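Local coordinates for protein salicylate 5-hydroxylase, large oxygenase component (Ralstonia sp., PDB 7C8Z) that hydroxylates salicylate at ring position 5 to give gentisate, using O2 at a mononuclear iron centre and a Rieske [2Fe-2S] cluster that carries electrons to it, at residues S41-F46 against V409-G414; M234-K239 against G431-W436. One frame throughout, in Å; residues are numbered along the deposited sequence.

Contact 1: residues S41-F46 against V409-G414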
loop_
_atom_site.group_PDB
_atom_site.type_symbol
_atom_site.label_atom_id
_atom_site.label_comp_id
_atom_site.label_asym_id
_atom_site.label_seq_id
_atom_site.Cartn_x
_atom_site.Cartn_y
_atom_site.Cartn_z
ATOM N N SER A 41 9.981 36.127 -10.208
ATOM C CA SER A 41 9.736 34.691 -10.132
ATOM C C SER A 41 10.932 33.904 -10.672
ATOM O O SER A 41 10.768 32.923 -11.406
ATOM C CB SER A 41 8.461 34.317 -10.890
ATOM O OG SER A 41 8.599 34.614 -12.271
ATOM N N SER A 42 12.147 34.317 -10.309
ATOM C CA SER A 42 13.345 33.591 -10.714
ATOM C C SER A 42 13.836 32.621 -9.652
ATOM O O SER A 42 14.830 31.923 -9.878
ATOM C CB SER A 42 14.462 34.561 -11.084
ATOM O OG SER A 42 14.058 35.388 -12.158
ATOM N N ARG A 43 13.166 32.556 -8.506
ATOM C CA ARG A 43 13.495 31.596 -7.459
ATOM C C ARG A 43 12.182 31.099 -6.874
ATOM O O ARG A 43 11.465 31.865 -6.222
ATOM C CB ARG A 43 14.381 32.219 -6.377
ATOM C CG ARG A 43 15.609 32.960 -6.901
ATOM C CD ARG A 43 16.889 32.502 -6.220
ATOM N NE ARG A 43 18.084 32.881 -6.971
ATOM C CZ ARG A 43 19.270 33.131 -6.421
ATOM N NH1 ARG A 43 19.425 33.048 -5.105
ATOM N NH2 ARG A 43 20.304 33.465 -7.185
ATOM N N VAL A 44 11.863 29.832 -7.115
ATOM C CA VAL A 44 10.644 29.218 -6.594
ATOM C C VAL A 44 10.999 28.513 -5.289
ATOM O O VAL A 44 11.848 27.610 -5.303
ATOM C CB VAL A 44 10.032 28.230 -7.595
ATOM C CG1 VAL A 44 8.745 27.657 -7.044
ATOM C CG2 VAL A 44 9.779 28.911 -8.922
ATOM N N PRO A 45 10.373 28.866 -4.170
ATOM C CA PRO A 45 10.664 28.166 -2.917
ATOM C C PRO A 45 10.177 26.728 -2.966
ATOM O O PRO A 45 9.195 26.401 -3.637
ATOM C CB PRO A 45 9.892 28.975 -1.870
ATOM C CG PRO A 45 8.791 29.620 -2.639
ATOM C CD PRO A 45 9.368 29.927 -3.990
ATOM N N PHE A 46 10.880 25.864 -2.232
ATOM C CA PHE A 46 10.532 24.448 -2.240
ATOM C C PHE A 46 9.119 24.213 -1.721
ATOM O O PHE A 46 8.425 23.312 -2.207
ATOM C CB PHE A 46 11.539 23.651 -1.408
ATOM C CG PHE A 46 12.853 23.407 -2.101
ATOM C CD1 PHE A 46 13.141 24.011 -3.315
ATOM C CD2 PHE A 46 13.801 22.573 -1.533
ATOM C CE1 PHE A 46 14.352 23.787 -3.947
ATOM C CE2 PHE A 46 15.009 22.348 -2.159
ATOM C CZ PHE A 46 15.285 22.957 -3.368
ATOM N N VAL A 409 16.399 27.758 -8.482
ATOM C CA VAL A 409 17.010 28.877 -9.185
ATOM C C VAL A 409 16.677 28.692 -10.656
ATOM O O VAL A 409 17.289 27.862 -11.338
ATOM C CB VAL A 409 18.526 28.954 -8.970
ATOM C CG1 VAL A 409 19.083 30.230 -9.598
ATOM C CG2 VAL A 409 18.871 28.882 -7.488
ATOM N N ILE A 410 15.688 29.436 -11.143
ATOM C CA ILE A 410 15.390 29.404 -12.565
ATOM C C ILE A 410 15.790 30.754 -13.137
ATOM O O ILE A 410 14.945 31.620 -13.393
ATOM C CB ILE A 410 13.905 29.084 -12.817
ATOM C CG1 ILE A 410 13.017 29.810 -11.803
ATOM C CG2 ILE A 410 13.657 27.593 -12.710
ATOM C CD1 ILE A 410 11.544 29.761 -12.142
ATOM N N GLU A 411 17.088 30.923 -13.370
ATOM C CA GLU A 411 17.652 32.193 -13.805
ATOM C C GLU A 411 18.282 32.091 -15.181
ATOM O O GLU A 411 18.936 33.038 -15.629
ATOM C CB GLU A 411 18.677 32.703 -12.789
ATOM C CG GLU A 411 18.054 33.258 -11.521
ATOM C CD GLU A 411 19.088 33.725 -10.525
ATOM O OE1 GLU A 411 20.268 33.854 -10.914
ATOM O OE2 GLU A 411 18.721 33.962 -9.355
ATOM N N MET A 412 18.100 30.966 -15.863
ATOM C CA MET A 412 18.695 30.801 -17.178
ATOM C C MET A 412 17.996 31.733 -18.154
ATOM O O MET A 412 16.763 31.784 -18.203
ATOM C CB MET A 412 18.574 29.351 -17.636
ATOM C CG MET A 412 19.305 29.078 -18.911
ATOM S SD MET A 412 20.966 29.739 -18.754
ATOM C CE MET A 412 21.875 28.508 -19.653
ATOM N N GLY A 413 18.784 32.470 -18.928
ATOM C CA GLY A 413 18.246 33.540 -19.736
ATOM C C GLY A 413 17.920 34.799 -18.968
ATOM O O GLY A 413 17.237 35.678 -19.509
ATOM N N GLY A 414 18.376 34.919 -17.725
ATOM C CA GLY A 414 18.125 36.120 -16.958
ATOM C C GLY A 414 16.882 36.055 -16.095
ATOM O O GLY A 414 16.460 34.978 -15.668
#
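E411 OE2 is gripped by two nitrogens of one guanidinium: R43 NE lies 2.7 Å from it, and R43 NH2 also lies 2.7 Å from E411 OE2. This side-on salt bridge flanks a short antiparallel pairing of two irregular loops, one of them part of the catalytic domain. Both donors reach the oxygen from the same face of the carboxylate, NE on its anti side and NH2 on its syn side. E411 lies near the guanidinium plane at its NE/NH2 edge, and the two flat groups are only 20° apart. The arginine gets there by a bend at chi2 (-128°), whereas the glutamate chain runs extended beyond CG. Over one guanidinium face, towards its rim, sits V409 CG2, so the charged group also lies on an apolar branch.

Beneath the salt bridge the backbones join: I410 N donates to S42 O at 2.9 Å, from above the carbonyl plane. V44 and F46 continue the pairing with T408 and H406, just before segment 409-414. I410 CG1 approaches the same carbonyl oxygen, S42 O, to 3.4 Å, and CD1 turns on to V44 CG2 at 3.8 Å. S42 packs its CB against E411 CG at 3.8 Å. Just beyond, a type II beta turn, E411 to G414, reverses the chain and is closed by G414 N to E411 O.

Helix 427-440 lies against one flank, where R430 O takes the hydrogen bond of S41 OG. A second copy of this protein covers another flank, with H171 of that subunit on R43 and P163 of that subunit on E411; V409 and G413 make backbone hydrogen bonds to it. Near the S41 end of the contact, I410 CD1 comes to 3.3 Å from S41 O.

Contact 2: residues M234-K239 against G431-W436; sequences MQENIK and GMYDYW
The Y433 ring meets the E236 carboxylate at its hydroxyl edge, with E236 CD close to the ring plane. The carboxylate itself stands steeply to the ring, the two planes 74° apart. Y433 OH donates a hydrogen bond to E236 OE2; the modelled separation is very short, and its exact length is doubtful. The aliphatic part of E236 lies near the same edge, with E236 CG 3.9 Å from Y433 CE2.

This is helix-on-helix packing inside the catalytic domain: the axes of 234-238 and 431-436 run roughly antiparallel, at 144°, and come no nearer than 11.5 Å. So wide a gap is bridged by long side chains, with no backbone contact. M432 is the central one. Its CG is anti to the backbone N (chi1 173°) and its SD continues in an anti position, which carries the sulfur out toward the other helix into a nest of methylenes; the chain bends only at CE. SD lies 3.8 Å from Q235 CB and 3.6 Å from K239 CD. The terminal CE touches E236 CG at 3.9 Å, across the glutamate chain at about a right angle. K239, just past the end of its helix, lays its chain across M432 and takes its ammonium onward to T325 OG1 and R272 O.

The face of helix 232-238 turned elsewhere carries N237, which touches the iron ligand H243 and makes a weak hydrogen bond to another ligand, D389. E236 OE2 has a second phenol partner, Y49 OH, so two tyrosine hydroxyls meet at one buried carboxylate oxygen. Such phenol partners would probably help to satisfy the carboxylate's charge away from solvent.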
loop_
_atom_site.group_PDB
_atom_site.type_symbol
_atom_site.label_atom_id
_atom_site.label_comp_id
_atom_site.label_asym_id
_atom_site.label_seq_id
_atom_site.Cartn_x
_atom_site.Cartn_y
_atom_site.Cartn_z
ATOM N N MET A 234 5.222 18.924 -13.991
ATOM C CA MET A 234 4.991 18.472 -15.357
ATOM C C MET A 234 4.892 19.656 -16.307
ATOM O O MET A 234 5.526 19.669 -17.370
ATOM C CB MET A 234 3.730 17.611 -15.430
ATOM C CG MET A 234 3.454 17.043 -16.818
ATOM S SD MET A 234 4.939 16.427 -17.637
ATOM C CE MET A 234 5.123 14.803 -16.900
ATOM N N GLN A 235 4.120 20.676 -15.925
ATOM C CA GLN A 235 4.054 21.891 -16.732
ATOM C C GLN A 235 5.442 22.478 -16.937
ATOM O O GLN A 235 5.873 22.708 -18.076
ATOM C CB GLN A 235 3.111 22.900 -16.076
ATOM C CG GLN A 235 1.642 22.554 -16.267
ATOM C CD GLN A 235 1.157 22.847 -17.679
ATOM O OE1 GLN A 235 1.830 23.536 -18.448
ATOM N NE2 GLN A 235 -0.014 22.318 -18.029
ATOM N N GLU A 236 6.171 22.689 -15.838
ATOM C CA GLU A 236 7.565 23.107 -15.922
ATOM C C GLU A 236 8.327 22.274 -16.939
ATOM O O GLU A 236 9.037 22.814 -17.796
ATOM C CB GLU A 236 8.235 22.981 -14.555
ATOM C CG GLU A 236 7.744 23.939 -13.503
ATOM C CD GLU A 236 8.524 23.805 -12.213
ATOM O OE1 GLU A 236 9.656 23.279 -12.250
ATOM O OE2 GLU A 236 8.005 24.218 -11.158
ATOM N N ASN A 237 8.153 20.949 -16.884
ATOM C CA ASN A 237 8.978 20.078 -17.714
ATOM C C ASN A 237 8.739 20.335 -19.194
ATOM O O ASN A 237 9.669 20.219 -20.000
ATOM C CB ASN A 237 8.709 18.611 -17.368
ATOM C CG ASN A 237 9.697 17.667 -18.029
ATOM O OD1 ASN A 237 10.806 17.466 -17.538
ATOM N ND2 ASN A 237 9.297 17.082 -19.148
ATOM N N ILE A 238 7.520 20.729 -19.567
ATOM C CA ILE A 238 7.237 21.058 -20.956
ATOM C C ILE A 238 7.314 22.556 -21.201
ATOM O O ILE A 238 7.121 23.014 -22.335
ATOM C CB ILE A 238 5.881 20.465 -21.387
ATOM C CG1 ILE A 238 5.769 19.036 -20.869
ATOM C CG2 ILE A 238 5.743 20.419 -22.904
ATOM C CD1 ILE A 238 6.823 18.109 -21.452
ATOM N N LYS A 239 7.623 23.334 -20.164
ATOM C CA LYS A 239 8.085 24.704 -20.306
ATOM C C LYS A 239 9.600 24.811 -20.129
ATOM O O LYS A 239 10.125 25.918 -19.977
ATOM C CB LYS A 239 7.358 25.607 -19.305
ATOM C CG LYS A 239 5.846 25.654 -19.498
ATOM C CD LYS A 239 5.141 26.305 -18.315
ATOM C CE LYS A 239 3.626 26.317 -18.497
ATOM N NZ LYS A 239 3.186 26.885 -19.810
ATOM N N GLY A 431 7.573 32.844 -16.244
ATOM C CA GLY A 431 6.247 33.368 -16.517
ATOM C C GLY A 431 5.157 32.558 -15.846
ATOM O O GLY A 431 4.186 33.117 -15.319
ATOM N N MET A 432 5.292 31.232 -15.873
ATOM C CA MET A 432 4.362 30.366 -15.164
ATOM C C MET A 432 4.240 30.788 -13.711
ATOM O O MET A 432 3.136 30.945 -13.186
ATOM C CB MET A 432 4.823 28.910 -15.270
ATOM C CG MET A 432 4.022 27.925 -14.436
ATOM S SD MET A 432 4.487 26.209 -14.753
ATOM C CE MET A 432 4.203 25.478 -13.149
ATOM N N TYR A 433 5.370 31.020 -13.052
ATOM C CA TYR A 433 5.298 31.335 -11.632
ATOM C C TYR A 433 4.973 32.799 -11.359
ATOM O O TYR A 433 4.459 33.105 -10.282
ATOM C CB TYR A 433 6.581 30.890 -10.940
ATOM C CG TYR A 433 6.517 29.407 -10.688
ATOM C CD1 TYR A 433 5.767 28.898 -9.631
ATOM C CD2 TYR A 433 7.150 28.508 -11.536
ATOM C CE1 TYR A 433 5.679 27.540 -9.404
ATOM C CE2 TYR A 433 7.070 27.145 -11.317
ATOM C CZ TYR A 433 6.332 26.667 -10.251
ATOM O OH TYR A 433 6.244 25.313 -10.029
ATOM N N ASP A 434 5.214 33.701 -12.311
ATOM C CA ASP A 434 4.603 35.025 -12.232
ATOM C C ASP A 434 3.081 34.905 -12.165
ATOM O O ASP A 434 2.431 35.449 -11.256
ATOM C CB ASP A 434 5.043 35.869 -13.432
ATOM C CG ASP A 434 4.368 37.230 -13.480
ATOM O OD1 ASP A 434 4.797 38.139 -12.740
ATOM O OD2 ASP A 434 3.415 37.394 -14.272
ATOM N N TYR A 435 2.502 34.168 -13.118
ATOM C CA TYR A 435 1.061 33.930 -13.110
ATOM C C TYR A 435 0.622 33.233 -11.828
ATOM O O TYR A 435 -0.443 33.537 -11.275
ATOM C CB TYR A 435 0.670 33.099 -14.334
ATOM C CG TYR A 435 -0.813 32.846 -14.470
ATOM C CD1 TYR A 435 -1.649 33.808 -15.012
ATOM C CD2 TYR A 435 -1.377 31.640 -14.063
ATOM C CE1 TYR A 435 -3.003 33.585 -15.142
ATOM C CE2 TYR A 435 -2.736 31.410 -14.191
ATOM C CZ TYR A 435 -3.541 32.389 -14.732
ATOM O OH TYR A 435 -4.895 32.187 -14.870
ATOM N N TRP A 436 1.432 32.289 -11.348
ATOM C CA TRP A 436 1.107 31.546 -10.135
ATOM C C TRP A 436 1.022 32.472 -8.929
ATOM O O TRP A 436 0.041 32.441 -8.176
ATOM C CB TRP A 436 2.158 30.459 -9.908
ATOM C CG TRP A 436 1.846 29.501 -8.801
ATOM C CD1 TRP A 436 1.181 28.318 -8.906
ATOM C CD2 TRP A 436 2.213 29.634 -7.423
ATOM N NE1 TRP A 436 1.103 27.705 -7.678
ATOM C CE2 TRP A 436 1.726 28.495 -6.750
ATOM C CE3 TRP A 436 2.897 30.610 -6.690
ATOM C CZ2 TRP A 436 1.903 28.303 -5.380
ATOM C CZ3 TRP A 436 3.070 30.418 -5.331
ATOM C CH2 TRP A 436 2.577 29.273 -4.690
#

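In the fold
Contacts 1 and 2 lie about 11 Å apart, centre to centre, on the same side of the chain's centre, and their segments alternate along the sequence: 41-46, 234-239, 409-414, 431-436. Helix 427-440 joins them, packing against the loop pair of contact 1 and facing helix 232-238 in contact 2. Y433 is shared: its CD2 lies 3.7 Å from V44 CG2. The parts stack from the subunit interface through contact 1 and helix 427-440 to contact 2, where the E236 side chain is about 10 Å from the bound iron. The N-terminal loop is thus built into the catalytic domain, far along the chain from its partners.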